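Local structure of octaprenyl-diphosphate synthase (Roseobacter denitrificans, 4JXN) at residues Leu57-Ala66 with Leu184-Gly193; Ile219-Gln227 with Leu292-Arg300. The protein probably extends farnesyl diphosphate with five isopentenyl diphosphates, using magnesium, to make the octaprenyl diphosphate precursor of the ubiquinone and menaquinone side chain. All blocks are in the same frame, centred on the assembly; numbering follows the deposited sequence. Where two conformers were deposited one is given.

Contact 1: Leu57-Ala66 with Leu184-Gly193; sequences LRPMLTLAAA and LFSAATEVGG
The ring of Phe185 lies where three side chains of helix 57-68 converge. Arg58, extended from CG to NE, passes its guanidinium by the ring with the two planes 79° apart: Phe185 CZ stands over one guanidinium face, toward its rim, while NH2 lies at the ring edge in plane, and NE comes 3.7 Å from CE1. Arg58 CD also rests on Leu184 CD2. The Leu57 side chain crosses that of Phe185 at about a right angle and puts CD1 3.4 Å from Phe185 CE2; Leu61 adds its CD1, 3.7 Å from Phe185 CD2, and runs alongside Thr189, CB to CG2. The Thr189 hydroxyl bonds to Leu206 O, in helix 200-224. Thr62 is the polar crossing point. With OG1 anti to its carbonyl carbon and beside the backbone N (chi1 -62°), it donates to Ala188 O over 2.7 Å, bending in at a C=O...O angle of 105° and tilted from the carbonyl plane. Beyond it the backbones close up: Ala66 CA is 3.3 Å from Gly192 O, and a beta carbon on Gly192 would clash with Thr62 O and Ala65 CB. The axes come within 7.1 Å, both helices running nearly the same way. Such close packing through glycine and alanine, with a threonine bonded to the facing backbone, joins helices 57-68 and 170-196 inside the all-helical isoprenoid synthase fold.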
loop_
_atom_site.group_PDB
_atom_site.type_symbol
_atom_site.label_atom_id
_atom_site.label_comp_id
_atom_site.label_asym_id
_atom_site.label_seq_id
_atom_site.Cartn_x
_atom_site.Cartn_y
_atom_site.Cartn_z
ATOM N N LEU A 57 -17.885 -12.188 1.938
ATOM C CA LEU A 57 -18.536 -11.709 3.170
ATOM C C LEU A 57 -18.023 -10.354 3.666
ATOM O O LEU A 57 -18.781 -9.602 4.277
ATOM C CB LEU A 57 -18.526 -12.779 4.285
ATOM C CG LEU A 57 -17.407 -12.878 5.323
ATOM C CD1 LEU A 57 -17.457 -11.739 6.334
ATOM C CD2 LEU A 57 -17.500 -14.220 6.039
ATOM N N ARG A 58 -16.763 -10.024 3.398
ATOM C CA ARG A 58 -16.234 -8.738 3.853
ATOM C C ARG A 58 -17.009 -7.540 3.272
ATOM O O ARG A 58 -17.491 -6.703 4.029
ATOM C CB ARG A 58 -14.737 -8.622 3.569
ATOM C CG ARG A 58 -13.882 -9.339 4.597
ATOM C CD ARG A 58 -12.463 -9.583 4.096
ATOM N NE ARG A 58 -11.857 -10.738 4.754
ATOM C CZ ARG A 58 -12.159 -12.010 4.487
ATOM N NH1 ARG A 58 -13.070 -12.315 3.561
ATOM N NH2 ARG A 58 -11.555 -12.988 5.149
ATOM N N PRO A 59 -17.123 -7.455 1.930
ATOM C CA PRO A 59 -17.895 -6.358 1.355
ATOM C C PRO A 59 -19.371 -6.438 1.712
ATOM O O PRO A 59 -20.028 -5.390 1.820
ATOM C CB PRO A 59 -17.673 -6.513 -0.161
ATOM C CG PRO A 59 -17.238 -7.912 -0.341
ATOM C CD PRO A 59 -16.410 -8.201 0.884
ATOM N N MET A 60 -19.875 -7.666 1.888
ATOM C CA MET A 60 -21.255 -7.899 2.357
ATOM C C MET A 60 -21.540 -7.266 3.716
ATOM O O MET A 60 -22.647 -6.774 3.966
ATOM C CB MET A 60 -21.572 -9.401 2.463
ATOM C CG MET A 60 -22.168 -10.047 1.208
ATOM S SD MET A 60 -23.065 -11.599 1.512
ATOM C CE MET A 60 -21.740 -12.718 1.963
ATOM N N LEU A 61 -20.560 -7.319 4.609
ATOM C CA LEU A 61 -20.701 -6.710 5.932
ATOM C C LEU A 61 -20.997 -5.216 5.859
ATOM O O LEU A 61 -21.816 -4.698 6.623
ATOM C CB LEU A 61 -19.456 -6.950 6.776
ATOM C CG LEU A 61 -19.311 -8.384 7.295
ATOM C CD1 LEU A 61 -17.993 -8.536 8.028
ATOM C CD2 LEU A 61 -20.493 -8.783 8.183
ATOM N N THR A 62 -20.338 -4.541 4.923
ATOM C CA THR A 62 -20.458 -3.097 4.764
ATOM C C THR A 62 -21.839 -2.735 4.261
ATOM O O THR A 62 -22.487 -1.827 4.799
ATOM C CB THR A 62 -19.353 -2.548 3.819
ATOM O OG1 THR A 62 -18.067 -2.812 4.406
ATOM C CG2 THR A 62 -19.514 -1.033 3.589
ATOM N N LEU A 63 -22.301 -3.459 3.249
ATOM C CA LEU A 63 -23.625 -3.203 2.665
ATOM C C LEU A 63 -24.709 -3.533 3.662
ATOM O O LEU A 63 -25.694 -2.787 3.844
ATOM C CB LEU A 63 -23.831 -4.058 1.426
ATOM C CG LEU A 63 -22.853 -3.820 0.274
ATOM C CD1 LEU A 63 -22.840 -5.009 -0.681
ATOM C CD2 LEU A 63 -23.215 -2.521 -0.433
ATOM N N ALA A 64 -24.526 -4.671 4.317
ATOM C CA ALA A 64 -25.495 -5.102 5.302
ATOM C C ALA A 64 -25.618 -4.045 6.382
ATOM O O ALA A 64 -26.724 -3.704 6.798
ATOM C CB ALA A 64 -25.091 -6.419 5.895
ATOM N N ALA A 65 -24.475 -3.525 6.825
ATOM C CA ALA A 65 -24.458 -2.562 7.917
ATOM C C ALA A 65 -25.126 -1.245 7.502
ATOM O O ALA A 65 -25.824 -0.609 8.287
ATOM C CB ALA A 65 -23.049 -2.320 8.415
ATOM N N ALA A 66 -24.921 -0.852 6.260
ATOM C CA ALA A 66 -25.523 0.364 5.746
ATOM C C ALA A 66 -27.033 0.230 5.705
ATOM O O ALA A 66 -27.750 1.097 6.198
ATOM C CB ALA A 66 -24.976 0.671 4.364
ATOM N N LEU A 184 -10.425 -5.725 9.558
ATOM C CA LEU A 184 -11.190 -5.418 8.333
ATOM C C LEU A 184 -12.681 -5.724 8.482
ATOM O O LEU A 184 -13.519 -4.970 7.992
ATOM C CB LEU A 184 -10.624 -6.167 7.120
ATOM C CG LEU A 184 -11.096 -5.678 5.738
ATOM C CD1 LEU A 184 -10.854 -4.183 5.572
ATOM C CD2 LEU A 184 -10.385 -6.446 4.635
ATOM N N PHE A 185 -13.012 -6.832 9.144
ATOM C CA PHE A 185 -14.409 -7.142 9.459
ATOM C C PHE A 185 -15.023 -5.973 10.229
ATOM O O PHE A 185 -16.062 -5.420 9.848
ATOM C CB PHE A 185 -14.526 -8.396 10.339
ATOM C CG PHE A 185 -14.509 -9.708 9.585
ATOM C CD1 PHE A 185 -13.442 -10.059 8.767
ATOM C CD2 PHE A 185 -15.533 -10.633 9.765
ATOM C CE1 PHE A 185 -13.429 -11.279 8.109
ATOM C CE2 PHE A 185 -15.514 -11.853 9.115
ATOM C CZ PHE A 185 -14.468 -12.174 8.280
ATOM N N SER A 186 -14.354 -5.587 11.304
ATOM C CA SER A 186 -14.894 -4.598 12.214
ATOM C C SER A 186 -14.952 -3.239 11.520
ATOM O O SER A 186 -15.864 -2.455 11.760
ATOM C CB SER A 186 -14.060 -4.537 13.499
ATOM O OG SER A 186 -12.704 -4.214 13.216
ATOM N N ALA A 187 -13.995 -2.976 10.639
ATOM C CA ALA A 187 -13.991 -1.731 9.876
ATOM C C ALA A 187 -15.082 -1.753 8.832
ATOM O O ALA A 187 -15.780 -0.759 8.653
ATOM C CB ALA A 187 -12.648 -1.510 9.210
ATOM N N ALA A 188 -15.224 -2.887 8.142
ATOM C CA ALA A 188 -16.292 -3.048 7.135
ATOM C C ALA A 188 -17.697 -2.739 7.675
ATOM O O ALA A 188 -18.497 -2.080 7.018
ATOM C CB ALA A 188 -16.258 -4.440 6.540
ATOM N N THR A 189 -17.980 -3.233 8.871
ATOM C CA THR A 189 -19.281 -3.094 9.492
ATOM C C THR A 189 -19.428 -1.698 10.035
ATOM O O THR A 189 -20.471 -1.065 9.870
ATOM C CB THR A 189 -19.451 -4.090 10.659
ATOM O OG1 THR A 189 -18.327 -4.001 11.545
ATOM C CG2 THR A 189 -19.549 -5.483 10.142
ATOM N N GLU A 190 -18.364 -1.223 10.683
ATOM C CA GLU A 190 -18.356 0.107 11.257
ATOM C C GLU A 190 -18.534 1.206 10.211
ATOM O O GLU A 190 -19.353 2.097 10.409
ATOM C CB GLU A 190 -17.082 0.340 12.077
ATOM C CG GLU A 190 -17.192 1.473 13.084
ATOM C CD GLU A 190 -15.864 1.854 13.723
ATOM O OE1 GLU A 190 -14.795 1.506 13.181
ATOM O OE2 GLU A 190 -15.898 2.521 14.779
ATOM N N VAL A 191 -17.794 1.160 9.102
ATOM C CA VAL A 191 -17.990 2.192 8.064
ATOM C C VAL A 191 -19.384 2.162 7.445
ATOM O O VAL A 191 -19.901 3.203 7.032
ATOM C CB VAL A 191 -16.942 2.158 6.930
ATOM C CG1 VAL A 191 -15.557 2.469 7.484
ATOM C CG2 VAL A 191 -16.988 0.846 6.153
ATOM N N GLY A 192 -19.991 0.981 7.375
ATOM C CA GLY A 192 -21.359 0.868 6.884
ATOM C C GLY A 192 -22.337 1.627 7.765
ATOM O O GLY A 192 -23.315 2.198 7.289
ATOM N N GLY A 193 -22.084 1.638 9.064
ATOM C CA GLY A 193 -22.962 2.351 9.989
ATOM C C GLY A 193 -22.689 3.840 9.950
ATOM O O GLY A 193 -23.603 4.656 10.059
#

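Contact 2: Ile219-Gln227 with Leu292-Arg300; sequences IVDDLLDFQ and LTDTSVVAR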
loop_
_atom_site.group_PDB
_atom_site.type_symbol
_atom_site.label_atom_id
_atom_site.label_comp_id
_atom_site.label_asym_id
_atom_site.label_seq_id
_atom_site.Cartn_x
_atom_site.Cartn_y
_atom_site.Cartn_z
ATOM N N ILE A 219 -10.511 -18.336 13.997
ATOM C CA ILE A 219 -10.340 -19.504 14.863
ATOM C C ILE A 219 -10.918 -20.742 14.205
ATOM O O ILE A 219 -10.344 -21.826 14.314
ATOM C CB ILE A 219 -10.958 -19.293 16.254
ATOM C CG1 ILE A 219 -10.097 -18.321 17.045
ATOM C CG2 ILE A 219 -11.073 -20.608 17.032
ATOM C CD1 ILE A 219 -10.884 -17.562 18.092
ATOM N N VAL A 220 -12.044 -20.582 13.516
ATOM C CA VAL A 220 -12.618 -21.686 12.749
ATOM C C VAL A 220 -11.585 -22.193 11.737
ATOM O O VAL A 220 -11.317 -23.389 11.690
ATOM C CB VAL A 220 -13.943 -21.301 12.065
ATOM C CG1 VAL A 220 -14.395 -22.386 11.090
ATOM C CG2 VAL A 220 -15.018 -21.047 13.118
ATOM N N ASP A 221 -10.980 -21.288 10.966
ATOM C CA ASP A 221 -9.932 -21.675 10.006
ATOM C C ASP A 221 -8.853 -22.475 10.715
ATOM O O ASP A 221 -8.483 -23.553 10.278
ATOM C CB ASP A 221 -9.283 -20.447 9.341
ATOM C CG ASP A 221 -9.987 -20.011 8.048
ATOM O OD1 ASP A 221 -11.155 -20.384 7.803
ATOM O OD2 ASP A 221 -9.355 -19.272 7.265
ATOM N N ASP A 222 -8.355 -21.922 11.816
ATOM C CA ASP A 222 -7.333 -22.568 12.641
ATOM C C ASP A 222 -7.714 -24.004 12.999
ATOM O O ASP A 222 -6.907 -24.933 12.891
ATOM C CB ASP A 222 -7.141 -21.760 13.919
ATOM C CG ASP A 222 -6.402 -20.450 13.690
ATOM O OD1 ASP A 222 -6.087 -20.118 12.525
ATOM O OD2 ASP A 222 -6.135 -19.750 14.687
ATOM N N LEU A 223 -8.963 -24.156 13.420
ATOM C CA LEU A 223 -9.545 -25.440 13.813
ATOM C C LEU A 223 -9.589 -26.464 12.680
ATOM O O LEU A 223 -9.211 -27.618 12.869
ATOM C CB LEU A 223 -10.975 -25.195 14.303
ATOM C CG LEU A 223 -11.414 -25.669 15.683
ATOM C CD1 LEU A 223 -10.255 -25.792 16.657
ATOM C CD2 LEU A 223 -12.488 -24.726 16.220
ATOM N N LEU A 224 -10.061 -26.033 11.511
ATOM C CA LEU A 224 -10.246 -26.918 10.355
ATOM C C LEU A 224 -8.933 -27.319 9.672
ATOM O O LEU A 224 -8.913 -28.238 8.854
ATOM C CB LEU A 224 -11.189 -26.268 9.335
ATOM C CG LEU A 224 -12.568 -25.884 9.882
ATOM C CD1 LEU A 224 -13.481 -25.376 8.778
ATOM C CD2 LEU A 224 -13.199 -27.063 10.598
ATOM N N ASP A 225 -7.839 -26.642 10.016
ATOM C CA ASP A 225 -6.512 -27.054 9.563
ATOM C C ASP A 225 -6.041 -28.347 10.255
ATOM O O ASP A 225 -4.950 -28.837 9.964
ATOM C CB ASP A 225 -5.496 -25.932 9.800
ATOM C CG ASP A 225 -4.296 -26.040 8.886
ATOM O OD1 ASP A 225 -4.477 -25.895 7.659
ATOM O OD2 ASP A 225 -3.177 -26.273 9.392
ATOM N N PHE A 226 -6.860 -28.870 11.175
ATOM C CA PHE A 226 -6.629 -30.154 11.847
ATOM C C PHE A 226 -7.842 -31.086 11.685
ATOM O O PHE A 226 -7.707 -32.213 11.202
ATOM C CB PHE A 226 -6.325 -29.918 13.333
ATOM C CG PHE A 226 -5.109 -29.037 13.576
ATOM C CD1 PHE A 226 -3.824 -29.578 13.571
ATOM C CD2 PHE A 226 -5.249 -27.668 13.783
ATOM C CE1 PHE A 226 -2.709 -28.775 13.781
ATOM C CE2 PHE A 226 -4.136 -26.861 13.995
ATOM C CZ PHE A 226 -2.865 -27.416 13.996
ATOM N N GLN A 227 -9.014 -30.599 12.083
ATOM C CA GLN A 227 -10.250 -31.370 11.963
ATOM C C GLN A 227 -10.620 -31.629 10.497
ATOM O O GLN A 227 -10.255 -30.867 9.604
ATOM C CB GLN A 227 -11.395 -30.655 12.687
ATOM C CG GLN A 227 -11.199 -30.546 14.193
ATOM C CD GLN A 227 -12.259 -29.687 14.863
ATOM O OE1 GLN A 227 -13.169 -29.170 14.210
ATOM N NE2 GLN A 227 -12.146 -29.535 16.173
ATOM N N LEU A 292 -8.178 -28.834 20.879
ATOM C CA LEU A 292 -9.111 -28.579 19.812
ATOM C C LEU A 292 -10.474 -28.273 20.395
ATOM O O LEU A 292 -11.077 -27.290 20.014
ATOM C CB LEU A 292 -9.156 -29.727 18.803
ATOM C CG LEU A 292 -7.870 -29.881 17.966
ATOM C CD1 LEU A 292 -7.886 -31.186 17.188
ATOM C CD2 LEU A 292 -7.672 -28.703 17.023
ATOM N N THR A 293 -10.930 -29.080 21.339
ATOM C CA THR A 293 -12.221 -28.844 22.008
ATOM C C THR A 293 -12.254 -27.447 22.617
ATOM O O THR A 293 -13.238 -26.714 22.538
ATOM C CB THR A 293 -12.421 -29.819 23.181
ATOM O OG1 THR A 293 -11.418 -30.838 23.137
ATOM C CG2 THR A 293 -13.806 -30.435 23.146
ATOM N N ASP A 294 -11.148 -27.111 23.253
ATOM C CA ASP A 294 -11.000 -25.857 23.906
ATOM C C ASP A 294 -10.965 -24.684 22.915
ATOM O O ASP A 294 -11.473 -23.600 23.210
ATOM C CB ASP A 294 -9.723 -25.841 24.743
ATOM C CG ASP A 294 -9.836 -26.621 26.049
ATOM O OD1 ASP A 294 -10.811 -27.382 26.266
ATOM O OD2 ASP A 294 -8.900 -26.453 26.867
ATOM N N THR A 295 -10.354 -24.888 21.756
ATOM C CA THR A 295 -10.336 -23.842 20.722
ATOM C C THR A 295 -11.713 -23.675 20.091
ATOM O O THR A 295 -12.143 -22.556 19.790
ATOM C CB THR A 295 -9.300 -24.148 19.633
ATOM O OG1 THR A 295 -7.998 -24.196 20.222
ATOM C CG2 THR A 295 -9.320 -23.068 18.553
ATOM N N SER A 296 -12.389 -24.802 19.886
ATOM C CA SER A 296 -13.777 -24.822 19.466
ATOM C C SER A 296 -14.635 -23.952 20.381
ATOM O O SER A 296 -15.535 -23.265 19.919
ATOM C CB SER A 296 -14.319 -26.258 19.491
ATOM O OG SER A 296 -13.532 -27.126 18.702
ATOM N N VAL A 297 -14.346 -23.992 21.675
ATOM C CA VAL A 297 -15.120 -23.256 22.672
ATOM C C VAL A 297 -14.897 -21.758 22.527
ATOM O O VAL A 297 -15.841 -20.975 22.650
ATOM C CB VAL A 297 -14.779 -23.745 24.105
ATOM C CG1 VAL A 297 -15.247 -22.764 25.171
ATOM C CG2 VAL A 297 -15.394 -25.121 24.349
ATOM N N VAL A 298 -13.660 -21.356 22.257
ATOM C CA VAL A 298 -13.365 -19.931 22.052
ATOM C C VAL A 298 -14.053 -19.428 20.791
ATOM O O VAL A 298 -14.680 -18.354 20.804
ATOM C CB VAL A 298 -11.857 -19.648 22.027
ATOM C CG1 VAL A 298 -11.572 -18.199 21.664
ATOM C CG2 VAL A 298 -11.274 -19.957 23.386
ATOM N N ALA A 299 -13.963 -20.216 19.721
ATOM C CA ALA A 299 -14.747 -19.948 18.507
ATOM C C ALA A 299 -16.234 -19.695 18.809
ATOM O O ALA A 299 -16.779 -18.655 18.451
ATOM C CB ALA A 299 -14.610 -21.083 17.513
ATOM N N ARG A 300 -16.878 -20.650 19.470
ATOM C CA ARG A 300 -18.307 -20.543 19.765
ATOM C C ARG A 300 -18.632 -19.322 20.648
ATOM O O ARG A 300 -19.669 -18.665 20.479
ATOM C CB ARG A 300 -18.809 -21.842 20.403
ATOM C CG ARG A 300 -18.807 -23.032 19.445
ATOM C CD ARG A 300 -19.529 -24.239 20.031
ATOM N NE ARG A 300 -18.661 -25.013 20.913
ATOM C CZ ARG A 300 -17.980 -26.099 20.551
ATOM N NH1 ARG A 300 -18.062 -26.577 19.312
ATOM N NH2 ARG A 300 -17.206 -26.714 21.440
HETATM O O HOH W 1 -14.690 -29.021 16.875
#
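Ser296 OG has two partners: it donates to Leu292 O, 2.8 Å away and one turn back, and accepts from a water at 2.9 Å. That water takes a bond from Gln227 NE2; Gln227 was modelled in two conformers, so this water bridge is less certain. Leu292 O also receives Ser296 N, and the hydroxyl reaches it from above the carbonyl plane. The rest is apolar. Leu223 wedges in with both methyls: CD1 sits tightly against Thr295 CG2 at 3.4 Å and also meets Leu292 CD2 at 3.9 Å, and CD2 lies over Ser296 CA at 3.5 Å. An alanine here is likely to open a gap beside Thr295 and Ser296 and take from Leu292 CD2 one of its neighbours. Ile219 straddles the far end: CG2 lies on Ala299 CB at 3.6 Å, and CD1 meets Val298 CG1 where their side chains cross at about a right angle, while Phe226 CB meets Leu292 CD2. The helices run antiparallel, 158° apart. Segment 219-227 carries the second aspartate-rich DDxxD motif of prenyl synthases, Asp221, Asp222 and Asp225, which in relatives binds magnesium ions that hold the substrate diphosphate; the wedge packs the motif's helix against helix 291-309.

Both contacts are buried helix pairs, on opposite sides of the chain's centre and about 24 Å apart between centres. They share no helix, but helices 170-196 and 200-224 follow each other in the chain, and Phe217 of helix 200-224 meets Leu57 and Phe185 of contact 1, so the helix of contact 2 also borders contact 1. Contact 1 joins nearly parallel helices at short range, with a direct threonine-to-backbone bond and small residues. Contact 2 sets its helices antiparallel and farther apart, filling the interval with branched side chains; its polar link runs through a water, less certainly, beside partly exposed Gln227 and the aspartate-rich motif.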